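Local atomic coordinates of cruciferin (Brassica napus, PDB entry 3KGL), a protein that probably serves as a seed storage protein, a nutrient reservoir of the 11S globulin family that assembles into hexamers of disulfide-linked acidic and basic chains. Residues L38-V43 / S379-F384; A342-V347 / F400-N405. All blocks are in the same frame, centred on the assembly; numbering follows the deposited sequence.

Contact 1: L38-V43 / S379-F384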
ATOM      1  N   LEU A  38       8.878  17.907  -1.660  1.00 39.83           N
ATOM      2  CA  LEU A  38       7.520  17.516  -1.273  1.00 48.77           C
ATOM      3  C   LEU A  38       7.122  16.163  -1.849  1.00 49.90           C
ATOM      4  O   LEU A  38       6.386  15.410  -1.211  1.00 56.12           O
ATOM      5  CB  LEU A  38       6.486  18.583  -1.648  1.00 16.00           C
ATOM      6  CG  LEU A  38       6.178  19.605  -0.554  1.00 29.34           C
ATOM      7  CD1 LEU A  38       4.881  20.323  -0.854  1.00 20.73           C
ATOM      8  CD2 LEU A  38       6.087  18.915   0.789  1.00 34.75           C
ATOM      9  N   ARG A  39       7.611  15.867  -3.050  1.00 33.04           N
ATOM     10  CA  ARG A  39       7.326  14.605  -3.730  1.00 25.05           C
ATOM     11  C   ARG A  39       7.837  13.402  -2.933  1.00 18.77           C
ATOM     12  O   ARG A  39       7.137  12.401  -2.792  1.00 59.90           O
ATOM     13  CB  ARG A  39       7.902  14.627  -5.150  1.00 24.26           C
ATOM     14  CG  ARG A  39       7.820  13.324  -5.928  1.00 35.57           C
ATOM     15  CD  ARG A  39       7.895  13.588  -7.437  1.00 89.73           C
ATOM     16  NE  ARG A  39       9.143  14.246  -7.817  1.00126.64           N
ATOM     17  CZ  ARG A  39       9.298  15.022  -8.887  1.00118.60           C
ATOM     18  NH1 ARG A  39       8.272  15.258  -9.702  1.00 88.89           N
ATOM     19  NH2 ARG A  39      10.483  15.574  -9.134  1.00 62.67           N
ATOM     20  N   CYS A  40       9.045  13.514  -2.399  1.00 24.76           N
ATOM     21  CA  CYS A  40       9.597  12.506  -1.503  1.00 27.47           C
ATOM     22  C   CYS A  40       8.656  12.182  -0.343  1.00  9.91           C
ATOM     23  O   CYS A  40       8.296  11.027  -0.137  1.00 37.71           O
ATOM     24  CB  CYS A  40      10.965  12.957  -0.965  1.00 38.56           C
ATOM     25  SG  CYS A  40      11.720  11.917   0.348  1.00 41.24           S
ATOM     26  N   SER A  41       8.269  13.200   0.418  1.00 34.57           N
ATOM     27  CA  SER A  41       7.402  13.004   1.576  1.00 30.38           C
ATOM     28  C   SER A  41       6.043  12.437   1.196  1.00 31.54           C
ATOM     29  O   SER A  41       5.281  12.005   2.051  1.00 43.10           O
ATOM     30  CB  SER A  41       7.236  14.313   2.350  1.00 32.93           C
ATOM     31  OG  SER A  41       8.242  14.433   3.345  1.00 34.81           O
ATOM     32  N   GLY A  42       5.742  12.449  -0.094  1.00 21.82           N
ATOM     33  CA  GLY A  42       4.494  11.911  -0.590  1.00 44.05           C
ATOM     34  C   GLY A  42       3.246  12.633  -0.121  1.00 45.75           C
ATOM     35  O   GLY A  42       2.211  12.002   0.084  1.00 27.84           O
ATOM     36  N   VAL A  43       3.328  13.953   0.036  1.00 49.42           N
ATOM     37  CA  VAL A  43       2.157  14.739   0.424  1.00 57.76           C
ATOM     38  C   VAL A  43       2.077  16.089  -0.280  1.00 41.54           C
ATOM     39  O   VAL A  43       3.051  16.567  -0.848  1.00 49.99           O
ATOM     40  CB  VAL A  43       2.110  14.999   1.946  1.00 49.52           C
ATOM     41  CG1 VAL A  43       2.048  13.688   2.716  1.00 23.85           C
ATOM     42  CG2 VAL A  43       3.299  15.847   2.380  1.00 35.67           C
ATOM     43  N   SER A 379       9.913  20.147   4.732  1.00 25.64           N
ATOM     44  CA  SER A 379       9.675  18.718   4.585  1.00 40.22           C
ATOM     45  C   SER A 379      10.836  17.890   5.192  1.00 37.29           C
ATOM     46  O   SER A 379      12.007  18.186   4.984  1.00 38.40           O
ATOM     47  CB  SER A 379       9.410  18.396   3.109  1.00 12.81           C
ATOM     48  OG  SER A 379       9.529  17.014   2.826  1.00 62.26           O
ATOM     49  N   ILE A 380      10.505  16.869   5.975  1.00 45.96           N
ATOM     50  CA  ILE A 380      11.512  16.074   6.671  1.00 33.79           C
ATOM     51  C   ILE A 380      11.232  14.572   6.498  1.00 67.99           C
ATOM     52  O   ILE A 380      10.452  13.991   7.256  1.00 56.83           O
ATOM     53  CB  ILE A 380      11.514  16.429   8.167  1.00 44.03           C
ATOM     54  CG1 ILE A 380      11.602  17.943   8.348  1.00 28.02           C
ATOM     55  CG2 ILE A 380      12.633  15.705   8.908  1.00 23.25           C
ATOM     56  CD1 ILE A 380      11.560  18.388   9.793  1.00 29.69           C
ATOM     57  N   PRO A 381      11.867  13.935   5.497  1.00 21.71           N
ATOM     58  CA  PRO A 381      11.564  12.538   5.175  1.00 44.08           C
ATOM     59  C   PRO A 381      12.089  11.580   6.239  1.00 64.22           C
ATOM     60  O   PRO A 381      13.090  11.903   6.887  1.00 35.09           O
ATOM     61  CB  PRO A 381      12.312  12.309   3.853  1.00 45.26           C
ATOM     62  CG  PRO A 381      12.727  13.673   3.378  1.00 24.93           C
ATOM     63  CD  PRO A 381      12.883  14.493   4.597  1.00 20.84           C
ATOM     64  N   GLN A 382      11.413  10.438   6.402  1.00 15.93           N
ATOM     65  CA  GLN A 382      11.827   9.356   7.294  1.00 24.52           C
ATOM     66  C   GLN A 382      13.333   9.093   7.361  1.00 25.92           C
ATOM     67  O   GLN A 382      13.931   8.655   6.382  1.00 58.89           O
ATOM     68  CB  GLN A 382      11.139   8.066   6.861  1.00 31.61           C
ATOM     69  CG  GLN A 382      11.821   6.802   7.359  1.00 23.60           C
ATOM     70  CD  GLN A 382      11.141   5.545   6.866  1.00 45.28           C
ATOM     71  OE1 GLN A 382      10.770   5.434   5.693  1.00 28.69           O
ATOM     72  NE2 GLN A 382      10.975   4.583   7.764  1.00 35.66           N
ATOM     73  N   GLY A 383      13.943   9.331   8.520  1.00 23.24           N
ATOM     74  CA  GLY A 383      15.372   9.102   8.671  1.00 36.67           C
ATOM     75  C   GLY A 383      16.246  10.347   8.685  1.00 37.85           C
ATOM     76  O   GLY A 383      17.297  10.378   9.327  1.00 47.76           O
ATOM     77  N   PHE A 384      15.840  11.370   7.945  1.00 30.10           N
ATOM     78  CA  PHE A 384      16.474  12.666   8.076  1.00 38.95           C
ATOM     79  C   PHE A 384      16.371  13.099   9.536  1.00 29.88           C
ATOM     80  O   PHE A 384      15.334  12.925  10.170  1.00 44.97           O
ATOM     81  CB  PHE A 384      15.785  13.684   7.177  1.00 51.38           C
ATOM     82  CG  PHE A 384      16.058  13.486   5.717  1.00 43.56           C
ATOM     83  CD1 PHE A 384      16.144  12.219   5.184  1.00 39.96           C
ATOM     84  CD2 PHE A 384      16.205  14.570   4.871  1.00 30.69           C
ATOM     85  CE1 PHE A 384      16.386  12.034   3.834  1.00 52.73           C
ATOM     86  CE2 PHE A 384      16.442  14.385   3.518  1.00 67.32           C
ATOM     87  CZ  PHE A 384      16.530  13.114   3.001  1.00 14.35           C
TER

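Contact 2: A342-V347 / F400-N405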
ATOM      1  N   ALA A 342      11.238   7.378  12.824  1.00 37.91           N
ATOM      2  CA  ALA A 342      11.581   5.994  12.522  1.00 13.07           C
ATOM      3  C   ALA A 342      10.709   5.396  11.433  1.00 36.94           C
ATOM      4  O   ALA A 342      11.148   4.492  10.717  1.00 28.35           O
ATOM      5  CB  ALA A 342      11.495   5.158  13.765  1.00 44.61           C
ATOM      6  N   ASN A 343       9.484   5.905  11.302  1.00 29.05           N
ATOM      7  CA  ASN A 343       8.481   5.270  10.439  1.00 41.45           C
ATOM      8  C   ASN A 343       7.538   6.225   9.726  1.00 39.56           C
ATOM      9  O   ASN A 343       6.509   5.804   9.194  1.00 39.20           O
ATOM     10  CB  ASN A 343       7.655   4.244  11.225  1.00 30.87           C
ATOM     11  CG  ASN A 343       6.908   4.859  12.424  1.00 64.19           C
ATOM     12  OD1 ASN A 343       7.266   5.925  12.940  1.00 19.08           O
ATOM     13  ND2 ASN A 343       5.866   4.165  12.876  1.00 43.28           N
ATOM     14  N   ALA A 344       7.887   7.506   9.704  1.00 44.40           N
ATOM     15  CA  ALA A 344       7.025   8.497   9.069  1.00 33.43           C
ATOM     16  C   ALA A 344       7.785   9.578   8.319  1.00 33.71           C
ATOM     17  O   ALA A 344       8.927   9.916   8.634  1.00 36.89           O
ATOM     18  CB  ALA A 344       6.114   9.132  10.097  1.00 34.29           C
ATOM     19  N   ASN A 345       7.127  10.126   7.312  1.00 33.55           N
ATOM     20  CA  ASN A 345       7.609  11.344   6.707  1.00 27.06           C
ATOM     21  C   ASN A 345       6.916  12.490   7.395  1.00 28.57           C
ATOM     22  O   ASN A 345       5.736  12.401   7.702  1.00 54.59           O
ATOM     23  CB  ASN A 345       7.310  11.346   5.222  1.00 20.47           C
ATOM     24  CG  ASN A 345       8.195  10.404   4.472  1.00 38.22           C
ATOM     25  OD1 ASN A 345       9.141   9.843   5.039  1.00 21.93           O
ATOM     26  ND2 ASN A 345       7.903  10.209   3.194  1.00 14.36           N
ATOM     27  N   ALA A 346       7.654  13.555   7.668  1.00 49.21           N
ATOM     28  CA  ALA A 346       7.080  14.702   8.350  1.00 21.80           C
ATOM     29  C   ALA A 346       6.919  15.866   7.392  1.00 35.34           C
ATOM     30  O   ALA A 346       7.536  15.906   6.328  1.00 37.88           O
ATOM     31  CB  ALA A 346       7.950  15.106   9.530  1.00 78.75           C
ATOM     32  N   VAL A 347       6.060  16.800   7.775  1.00 14.56           N
ATOM     33  CA  VAL A 347       5.925  18.070   7.081  1.00 20.38           C
ATOM     34  C   VAL A 347       5.679  19.128   8.160  1.00 54.31           C
ATOM     35  O   VAL A 347       4.763  19.003   8.969  1.00 45.68           O
ATOM     36  CB  VAL A 347       4.831  17.997   5.994  1.00 37.00           C
ATOM     37  CG1 VAL A 347       3.833  19.151   6.091  1.00 18.31           C
ATOM     38  CG2 VAL A 347       5.474  17.872   4.609  1.00 12.85           C
ATOM     39  N   PHE A 400       3.003  17.388  10.594  1.00 34.52           N
ATOM     40  CA  PHE A 400       2.111  16.318  10.149  1.00 32.03           C
ATOM     41  C   PHE A 400       2.927  15.110   9.702  1.00 31.21           C
ATOM     42  O   PHE A 400       3.603  15.167   8.682  1.00 25.87           O
ATOM     43  CB  PHE A 400       1.242  16.768   8.977  1.00 16.78           C
ATOM     44  CG  PHE A 400       0.213  17.794   9.334  1.00 30.88           C
ATOM     45  CD1 PHE A 400      -0.902  17.453  10.077  1.00 60.98           C
ATOM     46  CD2 PHE A 400       0.343  19.097   8.906  1.00 48.09           C
ATOM     47  CE1 PHE A 400      -1.864  18.400  10.396  1.00 46.24           C
ATOM     48  CE2 PHE A 400      -0.615  20.044   9.222  1.00 62.37           C
ATOM     49  CZ  PHE A 400      -1.719  19.693   9.968  1.00 38.27           C
ATOM     50  N   LYS A 401       2.851  14.015  10.451  1.00 40.44           N
ATOM     51  CA  LYS A 401       3.600  12.800  10.119  1.00 43.36           C
ATOM     52  C   LYS A 401       2.753  11.783   9.334  1.00 46.58           C
ATOM     53  O   LYS A 401       1.536  11.748   9.479  1.00 30.83           O
ATOM     54  CB  LYS A 401       4.173  12.186  11.395  1.00 12.72           C
ATOM     55  CG  LYS A 401       4.736  13.242  12.323  1.00 41.26           C
ATOM     56  CD  LYS A 401       5.861  12.721  13.201  1.00 32.54           C
ATOM     57  CE  LYS A 401       6.532  13.870  13.908  1.00 21.70           C
ATOM     58  NZ  LYS A 401       7.573  13.429  14.849  1.00 70.78           N
ATOM     59  N   THR A 402       3.390  10.970   8.493  1.00 41.41           N
ATOM     60  CA  THR A 402       2.646  10.022   7.652  1.00 44.54           C
ATOM     61  C   THR A 402       2.600   8.619   8.232  1.00 47.10           C
ATOM     62  O   THR A 402       2.805   7.634   7.522  1.00 35.99           O
ATOM     63  CB  THR A 402       3.199   9.936   6.229  1.00 29.95           C
ATOM     64  OG1 THR A 402       4.621   9.764   6.284  1.00 33.71           O
ATOM     65  CG2 THR A 402       2.867  11.195   5.474  1.00 23.89           C
ATOM     66  N   ASN A 403       2.330   8.546   9.527  1.00  8.23           N
ATOM     67  CA  ASN A 403       2.046   7.293  10.184  1.00 47.16           C
ATOM     68  C   ASN A 403       0.983   7.562  11.226  1.00 45.54           C
ATOM     69  O   ASN A 403       1.070   8.551  11.944  1.00 46.17           O
ATOM     70  CB  ASN A 403       3.310   6.717  10.842  1.00 32.01           C
ATOM     71  CG  ASN A 403       3.226   5.205  11.041  1.00 47.78           C
ATOM     72  OD1 ASN A 403       2.381   4.703  11.788  1.00 28.11           O
ATOM     73  ND2 ASN A 403       4.091   4.473  10.348  1.00 39.90           N
ATOM     74  N   ALA A 404      -0.019   6.697  11.308  1.00 29.62           N
ATOM     75  CA  ALA A 404      -1.029   6.837  12.352  1.00 48.25           C
ATOM     76  C   ALA A 404      -0.391   7.037  13.734  1.00 58.89           C
ATOM     77  O   ALA A 404      -0.845   7.873  14.521  1.00 60.65           O
ATOM     78  CB  ALA A 404      -1.962   5.638  12.356  1.00 84.46           C
ATOM     79  N   ASN A 405       0.655   6.260  14.020  1.00 49.25           N
ATOM     80  CA  ASN A 405       1.452   6.434  15.236  1.00 49.53           C
ATOM     81  C   ASN A 405       2.950   6.614  14.938  1.00 38.30           C
ATOM     82  O   ASN A 405       3.627   5.672  14.531  1.00 42.96           O
ATOM     83  CB  ASN A 405       1.226   5.269  16.207  1.00 43.41           C
ATOM     84  CG  ASN A 405       2.011   5.429  17.509  1.00111.11           C
ATOM     85  OD1 ASN A 405       3.232   5.601  17.500  1.00106.43           O
ATOM     86  ND2 ASN A 405       1.308   5.367  18.634  1.00125.68           N
TER

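Contact 1: L38-V43 / S379-F384
Ser41, in the last turn of helix 36-41, comes up against the end of strand 377-380 and the start of the turn after it, its CA 5.5 Å from the CA of Pro381, while one turn back the CA atoms of Leu38 and Ser379 are 6.4 Å apart. The helix stops at Gly42, whose positive phi (64°) belongs to a Schellman motif, with Gly42 N bonded back to Arg39 O at 3.0 Å. The strand also ends promptly: Pro381 to Phe384 form a type II turn, with Gly383 supplying the residue of positive phi.

Three side chains of the helix do the touching. Leu38 starts out pointing away, but its CD2 methyl turns back to reach Ser379 CB at 4.1 Å. Cys40 has SG anti to its backbone N (chi1 172°), which lays the sulfur alongside the proline ring, 3.6 Å from both CB and CG of Pro381. That sulfur is half of the disulfide with Cys7, so the apolar surface offered to the proline is cross-linked to the N-terminal segment. On its own turn, Pro381 CD rests over the rim of one face of the Phe384 ring, 3.3 Å above its plane. Between these apolar touches Ser41 OG and Ser379 OG meet at 2.9 Å. Ser379 OG is hydrogen-bonded to Gln37 O, and Ser41 OG has a weak bond to Ala346 O.

Helix 36-41 belongs to the N-terminal cupin and strand 377-380 is the outermost strand, within this chain, of a sheet of the C-terminal one, so the contact joins the two cupin domains. It does so without ion pairs: the two buried hydroxyls lie against each other with backbone carbonyls as further partners, and sulfur, proline and leucine supply the packing.

Contact 2: A342-V347 / F400-N405
Val347 and Phe400 form a hydrogen-bonded antiparallel pair: Phe400 N gives a nearly straight bond (167°) to Val347 O at 2.9 Å, while the return bond from Val347 N to Phe400 O is weak. One step along, Thr402 N donates to Asn345 O at 2.9 Å, but Asn345 N turns to a side chain, Thr402 OG1, at 2.7 Å. That hydroxyl is in turn bonded to Gln187 OE1 of the second subunit, whose Gln187 O takes Asn345 ND2; Asn345 OD1 takes Gln382 N. Strands 346-352 and 394-401 are neighbours in a sheet of the C-terminal cupin barrel, and here their ladder passes from backbone to side-chain bonds. Asn403 makes an Asx turn, its OD1 accepting from Asn405 N on a lone pair at 3.2 Å. A chi1 of -157° swings its amide away from its own backbone N, and ND2 crosses to Asn343 O at 3.0 Å, above the carbonyl plane. Shortening Asn403 to an alanine would probably leave Asn343 O without this donor and Asn405 N without its acceptor, the turn less firmly held. Asn343 ND2 reaches Asn405 O at 3.2 Å, and Asn343 OD1 receives Gln407 N. Next to them Ala344 CB packs on Lys401 CB and Asn403 CB, while Lys401 NZ bonds to Asn341 OD1.

How the contacts relate
Strands 377-380 and 346-352 lie side by side in one sheet, so the two contacts, centred about 9 Å apart, share a wall of the C-terminal cupin. Ile380 O with Ala346 N probably ties them by a backbone hydrogen bond, and Gln382 is a further link between them. Contact 1 is the inter-domain one and every touching residue in it is buried; contact 2 lies within a single cupin and is mostly buried, with the asparagines at its loop end partly exposed. Their chemistry follows: apolar packing with one hydroxyl pair in the first, a ladder finished by amides in the second. Both also meet the second subunit, through Gln187 and Leu188 of that subunit.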